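Local coordinates for putative lipoprotein (Bacteroides thetaiotaomicron, PDB 4Q1Z), which is of unknown function but is probably a bacterial lipoprotein of the DUF4876 family, with two domains rich in beta strands, at residues Val385-Arg388 against Asn389-Met393; Thr371-Ser374 against Thr375-Phe378; Tyr188-Ala191 against Pro192-Cys196; Ala313-Asn316 against Glu317-Asn321. One frame throughout, in Å; residues are numbered along the deposited sequence.

Contact 1 (Val385-Arg388 against Asn389-Met393); sequences VMRR and NGAKM
Arg388 and Ala391 are the ends of a tight turn whose two corner residues, Asn389 and Gly390, both adopt left-handed backbone angles. Asparagine tolerates such angles better than most residues with a side chain, and the positive phi of Gly390 favours glycine. The closing bond is weak, with Ala391 N 3.5 Å from Arg388 O, and two waters bridge the corner: one donates to Arg387 O and to Ala391 O, while the second donates to Arg387 O and accepts weakly from Gly390 N. Arg387, itself left-handed, comes within 4.7 Å of Ala391 from CA to CA. The turn lies in the loop after strand 378-382, and the chain leaving it runs beside the start of strand 195-199 and the turn before that strand. The side chain of Arg387 runs out extended from CG to NE, its CB 3.5 Å from Ala391 O. The methyl of Met393, a selenomethionine, sits over one face of the Arg387 guanidinium near its rim, CE lying 3.6 Å from NH2. The chi3 bend of Met393 (-80°) brings that methyl back over the group, whose NH2 also makes a salt bridge with Glu222. An alanine in place of Arg387 would probably leave the Glu222 carboxylate without its mate and the Met393 methyl without its flat support. At the corner itself, Asn389 OD1 packs 3.7 Å from Arg388 CG, while its ND2 bonds to Tyr368 OH. The Arg388 guanidinium lies flat against Val385 CB and pairs with Glu112.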
ATOM      1  N   VAL A 385     -12.213  -3.689   9.421  1.00 49.45           N
ATOM      2  CA  VAL A 385     -13.190  -3.705   8.327  1.00 49.41           C
ATOM      3  C   VAL A 385     -12.459  -4.110   7.060  1.00 53.94           C
ATOM      4  O   VAL A 385     -11.353  -3.630   6.822  1.00 51.78           O
ATOM      5  CB  VAL A 385     -13.956  -2.352   8.157  1.00 52.72           C
ATOM      6  CG1 VAL A 385     -14.792  -2.334   6.878  1.00 52.60           C
ATOM      7  CG2 VAL A 385     -14.848  -2.058   9.369  1.00 53.07           C
HETATM    8  N   MSE A 386     -13.068  -5.001   6.253  1.00 52.93           N
HETATM    9  CA  MSE A 386     -12.520  -5.407   4.954  1.00 51.05           C
HETATM   10  C   MSE A 386     -13.151  -4.561   3.842  1.00 59.53           C
HETATM   11  O   MSE A 386     -14.387  -4.470   3.768  1.00 61.91           O
HETATM   12  CB  MSE A 386     -12.750  -6.891   4.701  1.00 51.75           C
HETATM   13  CG  MSE A 386     -11.633  -7.757   5.242  1.00 55.06           C
HETATM   14 SE   MSE A 386     -12.242  -9.576   5.358  0.75 61.35          SE
HETATM   15  CE  MSE A 386     -12.211 -10.153   3.518  1.00 58.29           C
ATOM     16  N   ARG A 387     -12.297  -3.933   2.989  1.00 55.16           N
ATOM     17  CA  ARG A 387     -12.693  -3.067   1.875  1.00 55.30           C
ATOM     18  C   ARG A 387     -13.441  -1.816   2.425  1.00 60.06           C
ATOM     19  O   ARG A 387     -14.494  -1.416   1.922  1.00 61.38           O
ATOM     20  CB  ARG A 387     -13.515  -3.843   0.813  1.00 56.84           C
ATOM     21  CG  ARG A 387     -12.705  -4.919   0.086  1.00 64.01           C
ATOM     22  CD  ARG A 387     -13.552  -5.771  -0.834  1.00 64.48           C
ATOM     23  NE  ARG A 387     -12.855  -7.010  -1.177  1.00 67.38           N
ATOM     24  CZ  ARG A 387     -13.131  -8.205  -0.665  1.00 67.51           C
ATOM     25  NH1 ARG A 387     -14.144  -8.354   0.176  1.00 48.39           N
ATOM     26  NH2 ARG A 387     -12.419  -9.267  -1.020  1.00 48.47           N
ATOM     27  N   ARG A 388     -12.863  -1.196   3.466  1.00 55.63           N
ATOM     28  CA  ARG A 388     -13.393   0.017   4.089  1.00 56.05           C
ATOM     29  C   ARG A 388     -13.348   1.165   3.069  1.00 60.49           C
ATOM     30  O   ARG A 388     -12.486   1.153   2.185  1.00 60.03           O
ATOM     31  CB  ARG A 388     -12.581   0.368   5.359  1.00 54.49           C
ATOM     32  CG  ARG A 388     -13.230   1.427   6.256  1.00 55.82           C
ATOM     33  CD  ARG A 388     -12.265   2.042   7.246  1.00 47.74           C
ATOM     34  NE  ARG A 388     -11.705   1.044   8.157  1.00 55.80           N
ATOM     35  CZ  ARG A 388     -12.228   0.710   9.332  1.00 68.68           C
ATOM     36  NH1 ARG A 388     -13.344   1.292   9.763  1.00 62.61           N
ATOM     37  NH2 ARG A 388     -11.639  -0.203  10.089  1.00 46.03           N
ATOM     38  N   ASN A 389     -14.286   2.138   3.190  1.00 57.83           N
ATOM     39  CA  ASN A 389     -14.443   3.320   2.322  1.00 57.64           C
ATOM     40  C   ASN A 389     -14.574   2.923   0.851  1.00 62.59           C
ATOM     41  O   ASN A 389     -13.929   3.532  -0.007  1.00 63.53           O
ATOM     42  CB  ASN A 389     -13.293   4.345   2.479  1.00 51.93           C
ATOM     43  CG  ASN A 389     -12.817   4.603   3.873  1.00 66.49           C
ATOM     44  OD1 ASN A 389     -13.601   4.768   4.810  1.00 56.07           O
ATOM     45  ND2 ASN A 389     -11.506   4.702   4.022  1.00 63.86           N
ATOM     46  N   GLY A 390     -15.381   1.897   0.591  1.00 57.87           N
ATOM     47  CA  GLY A 390     -15.679   1.405  -0.745  1.00 57.14           C
ATOM     48  C   GLY A 390     -14.518   0.961  -1.607  1.00 60.21           C
ATOM     49  O   GLY A 390     -14.529   1.214  -2.810  1.00 61.24           O
ATOM     50  N   ALA A 391     -13.519   0.291  -1.032  1.00 55.22           N
ATOM     51  CA  ALA A 391     -12.444  -0.280  -1.844  1.00 53.88           C
ATOM     52  C   ALA A 391     -13.061  -1.421  -2.688  1.00 61.42           C
ATOM     53  O   ALA A 391     -13.926  -2.155  -2.191  1.00 63.16           O
ATOM     54  CB  ALA A 391     -11.328  -0.781  -0.950  1.00 53.01           C
ATOM     55  N   LYS A 392     -12.732  -1.495  -3.982  1.00 58.02           N
ATOM     56  CA  LYS A 392     -13.366  -2.471  -4.867  1.00 57.48           C
ATOM     57  C   LYS A 392     -12.612  -3.807  -4.946  1.00 57.39           C
ATOM     58  O   LYS A 392     -11.382  -3.863  -4.932  1.00 54.44           O
ATOM     59  CB  LYS A 392     -13.560  -1.878  -6.280  1.00 60.21           C
HETATM   60  N   MSE A 393     -13.380  -4.889  -5.044  1.00 53.71           N
HETATM   61  CA  MSE A 393     -12.869  -6.253  -5.170  1.00 51.41           C
HETATM   62  C   MSE A 393     -12.461  -6.486  -6.644  1.00 60.67           C
HETATM   63  O   MSE A 393     -13.270  -6.174  -7.524  1.00 62.06           O
HETATM   64  CB  MSE A 393     -13.960  -7.234  -4.718  1.00 52.26           C
HETATM   65  CG  MSE A 393     -13.642  -8.689  -4.972  1.00 55.17           C
HETATM   66 SE   MSE A 393     -15.247  -9.766  -4.843  0.75 59.61          SE
HETATM   67  CE  MSE A 393     -15.381  -9.921  -2.977  1.00 56.01           C
TER
HETATM   68  O   HOH W   1     -16.490  -1.933  -0.435  1.00 63.29           O
HETATM   69  O   HOH W   2     -17.297   0.071   2.777  1.00 71.48           O

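Contact 2 (Thr371-Ser374 against Thr375-Phe378); sequences TNNS and TDDF
Thr371 and Asp377 meet through hydroxyl and carboxylate: Asp377 OD1 accepts from Thr371 OG1 on its syn lone pair, 2.8 Å away. The Thr371 hydroxyl reaches it because OG1 lies between the backbone N and the carbonyl carbon (chi1 69°). The other oxygen is gripped by the backbone, for Thr371 N donates to Asp377 OD2 at 2.9 Å from above the carboxylate plane, and Asn373 N adds a weak bond. A short aspartate suits this place, since its carboxylate can serve several donors of the preceding loop at once; Arg347 adds a salt bridge to OD2 and would probably favour the charged form, against the nearby Asp370 carboxylate.

Asn373 turns its flat amide against Asp376. The two planes are stacked, only 14° apart, with Asp376 OD2 3.6 Å from Asn373 CG. Asn373 is the N-cap of the single-turn helix 374-377, which leads straight into strand 378-382 at the margin of the large mixed sheet. Its OD1 accepts weakly from Thr375 N at 3.3 Å, an Asx turn, and its carbonyl O takes two backbone donors: Asp377 N in the carbonyl plane at 2.9 Å, and Asp376 N from well above it.

Ser374 is buried, and its OG comes obliquely to the Phe378 ring, 3.7 Å from CE1. A small hydroxyl fits beside the buried aromatic, which also packs on Val311 and Ile345, and Asp330 bonds to the same OG. At the ring edge, in its plane, a water donates both to Ser374 OG and to Asp377 OD2, 2.8 Å from the latter.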
ATOM      1  N   THR A 371       3.322   9.085   4.366  1.00 50.63           N
ATOM      2  CA  THR A 371       4.466   9.984   4.595  1.00 50.25           C
ATOM      3  C   THR A 371       5.694   9.189   5.109  1.00 53.88           C
ATOM      4  O   THR A 371       6.677   9.794   5.542  1.00 54.03           O
ATOM      5  CB  THR A 371       4.079  11.117   5.580  1.00 56.64           C
ATOM      6  OG1 THR A 371       3.887  10.593   6.892  1.00 56.02           O
ATOM      7  CG2 THR A 371       2.855  11.904   5.132  1.00 56.95           C
ATOM      8  N   ASN A 372       5.610   7.828   5.069  1.00 49.39           N
ATOM      9  CA  ASN A 372       6.598   6.854   5.553  1.00 47.89           C
ATOM     10  C   ASN A 372       6.810   7.016   7.069  1.00 50.16           C
ATOM     11  O   ASN A 372       7.939   6.985   7.573  1.00 48.95           O
ATOM     12  CB  ASN A 372       7.909   6.931   4.758  1.00 45.34           C
ATOM     13  CG  ASN A 372       7.767   6.417   3.357  1.00 59.28           C
ATOM     14  OD1 ASN A 372       6.716   5.940   2.949  1.00 52.13           O
ATOM     15  ND2 ASN A 372       8.836   6.465   2.599  1.00 57.72           N
ATOM     16  N   ASN A 373       5.684   7.192   7.782  1.00 46.86           N
ATOM     17  CA  ASN A 373       5.620   7.345   9.236  1.00 46.95           C
ATOM     18  C   ASN A 373       4.299   6.791   9.699  1.00 53.08           C
ATOM     19  O   ASN A 373       3.265   7.408   9.477  1.00 54.60           O
ATOM     20  CB  ASN A 373       5.795   8.808   9.653  1.00 43.75           C
ATOM     21  CG  ASN A 373       6.204   8.981  11.089  1.00 61.67           C
ATOM     22  OD1 ASN A 373       5.697   8.320  12.009  1.00 53.91           O
ATOM     23  ND2 ASN A 373       7.134   9.893  11.313  1.00 54.25           N
ATOM     24  N   SER A 374       4.328   5.611  10.314  1.00 50.70           N
ATOM     25  CA  SER A 374       3.133   4.889  10.751  1.00 51.18           C
ATOM     26  C   SER A 374       2.488   5.523  11.966  1.00 56.39           C
ATOM     27  O   SER A 374       1.282   5.342  12.154  1.00 57.89           O
ATOM     28  CB  SER A 374       3.448   3.416  11.007  1.00 54.35           C
ATOM     29  OG  SER A 374       3.482   2.740   9.759  1.00 60.74           O
ATOM     30  N   THR A 375       3.253   6.300  12.765  1.00 52.86           N
ATOM     31  CA  THR A 375       2.682   7.036  13.909  1.00 52.64           C
ATOM     32  C   THR A 375       1.653   8.063  13.387  1.00 55.52           C
ATOM     33  O   THR A 375       0.617   8.279  14.016  1.00 56.95           O
ATOM     34  CB  THR A 375       3.778   7.713  14.749  1.00 53.30           C
ATOM     35  OG1 THR A 375       4.875   6.813  14.971  1.00 56.68           O
ATOM     36  CG2 THR A 375       3.252   8.232  16.078  1.00 46.93           C
ATOM     37  N   ASP A 376       1.922   8.608  12.194  1.00 50.20           N
ATOM     38  CA  ASP A 376       1.153   9.651  11.540  1.00 50.90           C
ATOM     39  C   ASP A 376       0.152   9.155  10.491  1.00 55.07           C
ATOM     40  O   ASP A 376      -0.894   9.794  10.313  1.00 55.43           O
ATOM     41  CB  ASP A 376       2.120  10.647  10.851  1.00 52.62           C
ATOM     42  CG  ASP A 376       3.206  11.305  11.708  1.00 65.23           C
ATOM     43  OD1 ASP A 376       3.104  11.248  12.969  1.00 68.50           O
ATOM     44  OD2 ASP A 376       4.136  11.922  11.122  1.00 70.15           O
ATOM     45  N   ASP A 377       0.477   8.083   9.760  1.00 50.30           N
ATOM     46  CA  ASP A 377      -0.352   7.614   8.643  1.00 49.49           C
ATOM     47  C   ASP A 377      -1.497   6.667   9.027  1.00 51.62           C
ATOM     48  O   ASP A 377      -2.408   6.476   8.216  1.00 51.09           O
ATOM     49  CB  ASP A 377       0.534   6.920   7.586  1.00 50.61           C
ATOM     50  CG  ASP A 377       1.667   7.764   7.020  1.00 57.07           C
ATOM     51  OD1 ASP A 377       1.642   9.004   7.205  1.00 57.55           O
ATOM     52  OD2 ASP A 377       2.598   7.182   6.434  1.00 62.41           O
ATOM     53  N   PHE A 378      -1.468   6.085  10.234  1.00 47.36           N
ATOM     54  CA  PHE A 378      -2.490   5.127  10.617  1.00 46.74           C
ATOM     55  C   PHE A 378      -3.355   5.529  11.794  1.00 53.43           C
ATOM     56  O   PHE A 378      -2.849   5.974  12.825  1.00 54.33           O
ATOM     57  CB  PHE A 378      -1.846   3.771  10.953  1.00 46.90           C
ATOM     58  CG  PHE A 378      -1.380   3.022   9.730  1.00 47.23           C
ATOM     59  CD1 PHE A 378      -0.134   3.278   9.169  1.00 48.09           C
ATOM     60  CD2 PHE A 378      -2.195   2.071   9.129  1.00 49.51           C
ATOM     61  CE1 PHE A 378       0.268   2.627   8.007  1.00 49.00           C
ATOM     62  CE2 PHE A 378      -1.774   1.390   7.985  1.00 51.77           C
ATOM     63  CZ  PHE A 378      -0.547   1.674   7.430  1.00 49.05           C
TER
HETATM   64  O   HOH W   3       3.407   4.545   7.061  1.00 44.85           O
HETATM   65  O   HOH W   4      -0.573   4.930  14.098  1.00 46.05           O

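Contact 3 (Tyr188-Ala191 against Pro192-Cys196); sequences YPLA and PGESC
Ala191 and Glu194 close a type II beta turn that carries the chain from the short strand 189-190 into strand 195-199 of the large mixed sheet. Its closing bond runs from Glu194 N to Ala191 O over 3.0 Å. Proline suits the second position, where its ring holds phi near the -54° observed. Gly193 follows at positive phi, where a side chain would be jammed against the carbonyl O of Pro192. Glu194 then folds its own side chain back across the turn: with CG anti to the carbonyl carbon and the chain extended beyond it, OE1 reaches Ala191 N at 2.9 Å in an almost perfectly straight bond (179°), the N-H coming from above the carboxylate plane. The same two residues are thus joined twice, once by backbone and once by the glutamate side chain. Leu190 packs against the returning chain, its two methyls divided: CD2 lies 3.6 Å from Glu194 O, and CD1 touches Cys196 CB at 4.1 Å, so that the buried leucine joins the two strand ends. Outside the turn, Asn136 ND2 bonds to Leu190 O. A water donates to Pro189 O at 3.1 Å and to Glu194 OE1 at 2.8 Å.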
ATOM      1  N   TYR A 188      -2.650 -11.082 -12.247  1.00 56.77           N
ATOM      2  CA  TYR A 188      -3.371 -10.414 -11.156  1.00 55.25           C
ATOM      3  C   TYR A 188      -3.268  -8.892 -11.196  1.00 59.80           C
ATOM      4  O   TYR A 188      -2.558  -8.300 -10.376  1.00 59.62           O
ATOM      5  CB  TYR A 188      -2.959 -10.944  -9.766  1.00 54.38           C
ATOM      6  CG  TYR A 188      -3.056 -12.449  -9.670  1.00 55.07           C
ATOM      7  CD1 TYR A 188      -4.261 -13.071  -9.351  1.00 57.34           C
ATOM      8  CD2 TYR A 188      -1.963 -13.259  -9.978  1.00 54.84           C
ATOM      9  CE1 TYR A 188      -4.363 -14.463  -9.299  1.00 58.71           C
ATOM     10  CE2 TYR A 188      -2.063 -14.647  -9.961  1.00 55.64           C
ATOM     11  CZ  TYR A 188      -3.260 -15.246  -9.605  1.00 62.50           C
ATOM     12  OH  TYR A 188      -3.346 -16.619  -9.586  1.00 62.86           O
ATOM     13  N   PRO A 189      -4.064  -8.230 -12.072  1.00 57.05           N
ATOM     14  CA  PRO A 189      -4.062  -6.766 -12.073  1.00 56.15           C
ATOM     15  C   PRO A 189      -4.950  -6.178 -10.988  1.00 60.27           C
ATOM     16  O   PRO A 189      -6.007  -6.736 -10.638  1.00 60.39           O
ATOM     17  CB  PRO A 189      -4.622  -6.415 -13.445  1.00 58.58           C
ATOM     18  CG  PRO A 189      -5.520  -7.544 -13.778  1.00 63.96           C
ATOM     19  CD  PRO A 189      -4.993  -8.762 -13.097  1.00 59.06           C
ATOM     20  N   LEU A 190      -4.539  -4.998 -10.510  1.00 54.99           N
ATOM     21  CA  LEU A 190      -5.291  -4.212  -9.564  1.00 53.96           C
ATOM     22  C   LEU A 190      -5.517  -2.848 -10.220  1.00 58.80           C
ATOM     23  O   LEU A 190      -4.570  -2.208 -10.672  1.00 58.18           O
ATOM     24  CB  LEU A 190      -4.521  -4.139  -8.234  1.00 52.61           C
ATOM     25  CG  LEU A 190      -5.311  -4.267  -6.919  1.00 55.37           C
ATOM     26  CD1 LEU A 190      -5.958  -5.620  -6.774  1.00 54.35           C
ATOM     27  CD2 LEU A 190      -4.405  -4.037  -5.742  1.00 55.01           C
ATOM     28  N   ALA A 191      -6.779  -2.475 -10.402  1.00 56.53           N
ATOM     29  CA  ALA A 191      -7.152  -1.193 -11.003  1.00 56.17           C
ATOM     30  C   ALA A 191      -7.122  -0.090  -9.942  1.00 59.04           C
ATOM     31  O   ALA A 191      -7.257  -0.396  -8.755  1.00 56.93           O
ATOM     32  CB  ALA A 191      -8.547  -1.295 -11.604  1.00 57.82           C
ATOM     33  N   PRO A 192      -6.968   1.199 -10.313  1.00 56.53           N
ATOM     34  CA  PRO A 192      -7.039   2.264  -9.287  1.00 55.46           C
ATOM     35  C   PRO A 192      -8.348   2.178  -8.471  1.00 58.49           C
ATOM     36  O   PRO A 192      -9.440   2.189  -9.048  1.00 59.19           O
ATOM     37  CB  PRO A 192      -6.992   3.561 -10.126  1.00 57.46           C
ATOM     38  CG  PRO A 192      -6.355   3.181 -11.395  1.00 61.88           C
ATOM     39  CD  PRO A 192      -6.770   1.766 -11.667  1.00 58.08           C
ATOM     40  N   GLY A 193      -8.230   2.073  -7.153  1.00 53.72           N
ATOM     41  CA  GLY A 193      -9.384   1.973  -6.262  1.00 54.03           C
ATOM     42  C   GLY A 193      -9.736   0.566  -5.807  1.00 58.02           C
ATOM     43  O   GLY A 193     -10.680   0.369  -5.025  1.00 56.66           O
ATOM     44  N   GLU A 194      -8.981  -0.430  -6.327  1.00 54.81           N
ATOM     45  CA  GLU A 194      -9.131  -1.837  -6.005  1.00 53.93           C
ATOM     46  C   GLU A 194      -8.159  -2.241  -4.918  1.00 58.19           C
ATOM     47  O   GLU A 194      -7.029  -1.752  -4.865  1.00 56.92           O
ATOM     48  CB  GLU A 194      -8.920  -2.718  -7.237  1.00 55.35           C
ATOM     49  CG  GLU A 194     -10.123  -2.818  -8.165  1.00 63.07           C
ATOM     50  CD  GLU A 194     -10.013  -3.822  -9.301  1.00 78.09           C
ATOM     51  OE1 GLU A 194      -8.893  -4.325  -9.556  1.00 62.90           O
ATOM     52  OE2 GLU A 194     -11.053  -4.107  -9.940  1.00 78.22           O
ATOM     53  N   SER A 195      -8.619  -3.130  -4.040  1.00 55.42           N
ATOM     54  CA  SER A 195      -7.836  -3.705  -2.950  1.00 53.14           C
ATOM     55  C   SER A 195      -7.576  -5.192  -3.184  1.00 54.48           C
ATOM     56  O   SER A 195      -8.377  -5.877  -3.816  1.00 52.08           O
ATOM     57  CB  SER A 195      -8.562  -3.550  -1.610  1.00 54.85           C
ATOM     58  OG  SER A 195      -8.417  -2.286  -0.989  1.00 62.42           O
ATOM     59  N   CYS A 196      -6.453  -5.675  -2.651  1.00 51.49           N
ATOM     60  CA  CYS A 196      -6.118  -7.084  -2.528  1.00 50.58           C
ATOM     61  C   CYS A 196      -5.957  -7.387  -1.043  1.00 52.38           C
ATOM     62  O   CYS A 196      -5.118  -6.769  -0.371  1.00 50.42           O
ATOM     63  CB  CYS A 196      -4.879  -7.487  -3.314  1.00 50.11           C
ATOM     64  SG  CYS A 196      -4.510  -9.259  -3.213  1.00 54.09           S
TER
HETATM   65  O   HOH W   5      -8.715  -5.811 -11.925  1.00 64.51           O

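Contact 4 (Ala313-Asn316 against Glu317-Asn321); sequences AVNN and ESKMN
The amide of Asn316 turns its oxygen to Ser318, and the amide of Asn315 offers a face to Lys319. Asn316 OD1 takes two donors: Ser318 N arrives in the carbonyl plane on a lone pair, 3.2 Å away, and Ser318 OG lies nearly along the C=O axis at 2.8 Å. Asn316 CG stands between its backbone N and carbonyl carbon (chi1 42°), which swings the oxygen forward over the chain that follows. At the other amide, the methylenes of Lys319 pass over Asn315, Lys319 CD lying 3.7 Å from Asn315 OD1. These contacts dress a type I beta turn from Asn316 to Lys319, in the long loop that follows strand 307-312; the bond from Ser318 N to Asn316 OD1 makes an Asx turn at its start. The turn's own closing bond, Lys319 N to Asn316 O, is nearly straight but weak at 3.4 Å. A leucine in place of Asn316 would probably leave the N-H of Ser318 without its acceptor and its hydroxyl free to turn. Inside the bend, Val314 CB meets Lys319 CB at 3.7 Å, and a branched apolar residue suits this buried spot, as Val314 also packs on Ile333 and Ala157. Glu317, exposed at the corner, bends at chi2 (-87°) and brings OE1 back to 3.3 Å from Asn316 CB, while its side chain also touches Trp335.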
ATOM      1  N   ALA A 313       4.565  -2.055  13.151  1.00 42.01           N
ATOM      2  CA  ALA A 313       3.644  -2.143  14.287  1.00 41.97           C
ATOM      3  C   ALA A 313       4.418  -2.692  15.473  1.00 46.91           C
ATOM      4  O   ALA A 313       5.399  -3.445  15.303  1.00 44.98           O
ATOM      5  CB  ALA A 313       2.413  -2.980  13.971  1.00 42.64           C
ATOM      6  N   VAL A 314       4.056  -2.192  16.675  1.00 44.44           N
ATOM      7  CA  VAL A 314       4.693  -2.509  17.957  1.00 42.93           C
ATOM      8  C   VAL A 314       3.614  -2.677  19.044  1.00 50.09           C
ATOM      9  O   VAL A 314       2.435  -2.403  18.794  1.00 50.93           O
ATOM     10  CB  VAL A 314       5.746  -1.444  18.376  1.00 44.93           C
ATOM     11  CG1 VAL A 314       6.961  -1.417  17.438  1.00 43.44           C
ATOM     12  CG2 VAL A 314       5.119  -0.064  18.541  1.00 44.24           C
ATOM     13  N   ASN A 315       4.040  -3.152  20.239  1.00 47.84           N
ATOM     14  CA  ASN A 315       3.233  -3.439  21.428  1.00 48.87           C
ATOM     15  C   ASN A 315       2.371  -2.265  21.854  1.00 55.47           C
ATOM     16  O   ASN A 315       1.182  -2.437  22.071  1.00 55.09           O
ATOM     17  CB  ASN A 315       4.139  -3.834  22.612  1.00 47.78           C
ATOM     18  CG  ASN A 315       5.075  -4.998  22.415  1.00 54.05           C
ATOM     19  OD1 ASN A 315       5.807  -5.107  21.430  1.00 49.47           O
ATOM     20  ND2 ASN A 315       5.139  -5.847  23.410  1.00 45.63           N
ATOM     21  N   ASN A 316       2.990  -1.086  22.015  1.00 54.47           N
ATOM     22  CA  ASN A 316       2.359   0.156  22.469  1.00 55.35           C
ATOM     23  C   ASN A 316       3.256   1.338  22.149  1.00 61.19           C
ATOM     24  O   ASN A 316       4.263   1.158  21.472  1.00 60.79           O
ATOM     25  CB  ASN A 316       2.050   0.106  23.970  1.00 53.72           C
ATOM     26  CG  ASN A 316       3.133  -0.505  24.796  1.00 65.24           C
ATOM     27  OD1 ASN A 316       4.268  -0.045  24.806  1.00 64.17           O
ATOM     28  ND2 ASN A 316       2.814  -1.607  25.448  1.00 55.39           N
ATOM     29  N   GLU A 317       2.908   2.536  22.641  1.00 60.17           N
ATOM     30  CA  GLU A 317       3.654   3.769  22.370  1.00 61.61           C
ATOM     31  C   GLU A 317       5.071   3.818  23.018  1.00 67.62           C
ATOM     32  O   GLU A 317       5.842   4.735  22.701  1.00 67.27           O
ATOM     33  CB  GLU A 317       2.843   5.011  22.776  1.00 64.22           C
ATOM     34  CG  GLU A 317       2.175   4.947  24.144  1.00 81.15           C
ATOM     35  CD  GLU A 317       0.794   4.318  24.176  1.00107.88           C
ATOM     36  OE1 GLU A 317       0.717   3.069  24.232  1.00 83.66           O
ATOM     37  OE2 GLU A 317      -0.208   5.073  24.170  1.00107.33           O
ATOM     38  N   SER A 318       5.429   2.812  23.856  1.00 65.09           N
ATOM     39  CA  SER A 318       6.722   2.746  24.545  1.00 65.48           C
ATOM     40  C   SER A 318       7.821   2.101  23.719  1.00 68.57           C
ATOM     41  O   SER A 318       8.990   2.183  24.100  1.00 68.83           O
ATOM     42  CB  SER A 318       6.584   1.975  25.854  1.00 71.28           C
ATOM     43  OG  SER A 318       6.812   0.580  25.685  1.00 84.70           O
ATOM     44  N   LYS A 319       7.463   1.437  22.619  1.00 64.47           N
ATOM     45  CA  LYS A 319       8.419   0.686  21.819  1.00 63.87           C
ATOM     46  C   LYS A 319       8.991   1.489  20.626  1.00 70.06           C
ATOM     47  O   LYS A 319       9.143   0.932  19.536  1.00 69.25           O
ATOM     48  CB  LYS A 319       7.740  -0.617  21.334  1.00 65.05           C
ATOM     49  CG  LYS A 319       7.182  -1.510  22.447  1.00 62.86           C
ATOM     50  CD  LYS A 319       8.131  -2.640  22.832  1.00 65.71           C
ATOM     51  CE  LYS A 319       8.130  -2.857  24.327  1.00 76.92           C
ATOM     52  NZ  LYS A 319       9.069  -3.930  24.735  1.00 78.87           N
HETATM   53  N   MSE A 320       9.357   2.766  20.815  1.00 69.73           N
HETATM   54  CA  MSE A 320       9.895   3.539  19.669  1.00 70.46           C
HETATM   55  C   MSE A 320      11.398   3.281  19.461  1.00 72.35           C
HETATM   56  O   MSE A 320      11.913   3.515  18.360  1.00 72.29           O
HETATM   57  CB  MSE A 320       9.619   5.062  19.734  1.00 74.15           C
HETATM   58  CG  MSE A 320       8.631   5.503  20.790  1.00 83.46           C
HETATM   59 SE   MSE A 320       9.544   5.542  22.490  0.75 95.47          SE
HETATM   60  CE  MSE A 320      11.256   6.569  21.989  1.00 92.98           C
ATOM     61  N   ASN A 321      12.079   2.785  20.513  1.00 66.29           N
ATOM     62  CA  ASN A 321      13.504   2.446  20.559  1.00 64.87           C
ATOM     63  C   ASN A 321      13.709   0.926  20.266  1.00 64.74           C
ATOM     64  O   ASN A 321      14.807   0.380  20.442  1.00 64.89           O
ATOM     65  CB  ASN A 321      14.066   2.844  21.947  1.00 69.13           C
ATOM     66  CG  ASN A 321      13.285   2.313  23.147  1.00102.92           C
ATOM     67  OD1 ASN A 321      12.126   1.853  23.053  1.00 94.78           O
ATOM     68  ND2 ASN A 321      13.900   2.395  24.320  1.00 98.43           N
TER

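Contacts 1 and 3 touch, their centres about 11 Å apart: Lys392 N lies 3.0 Å from Gly193 O and Lys392 O 3.0 Å from Ser195 N, probably hydrogen bonds, so the loop of contact 1 lies against the start of strand 195-199. Contacts 2 and 4 are the next neighbours but do not touch, their centres about 14 Å and their nearest atoms about 6 Å apart. Centre to centre, contact 1 lies about 20 Å from contact 2, and about 31 Å separates contact 3 from contact 4. No active site has been assigned to this protein of unknown function. Small glycols, probably from the crystallisation liquor, lie beside the side chains of Asn389 in contact 1 and Asn372 in contact 2.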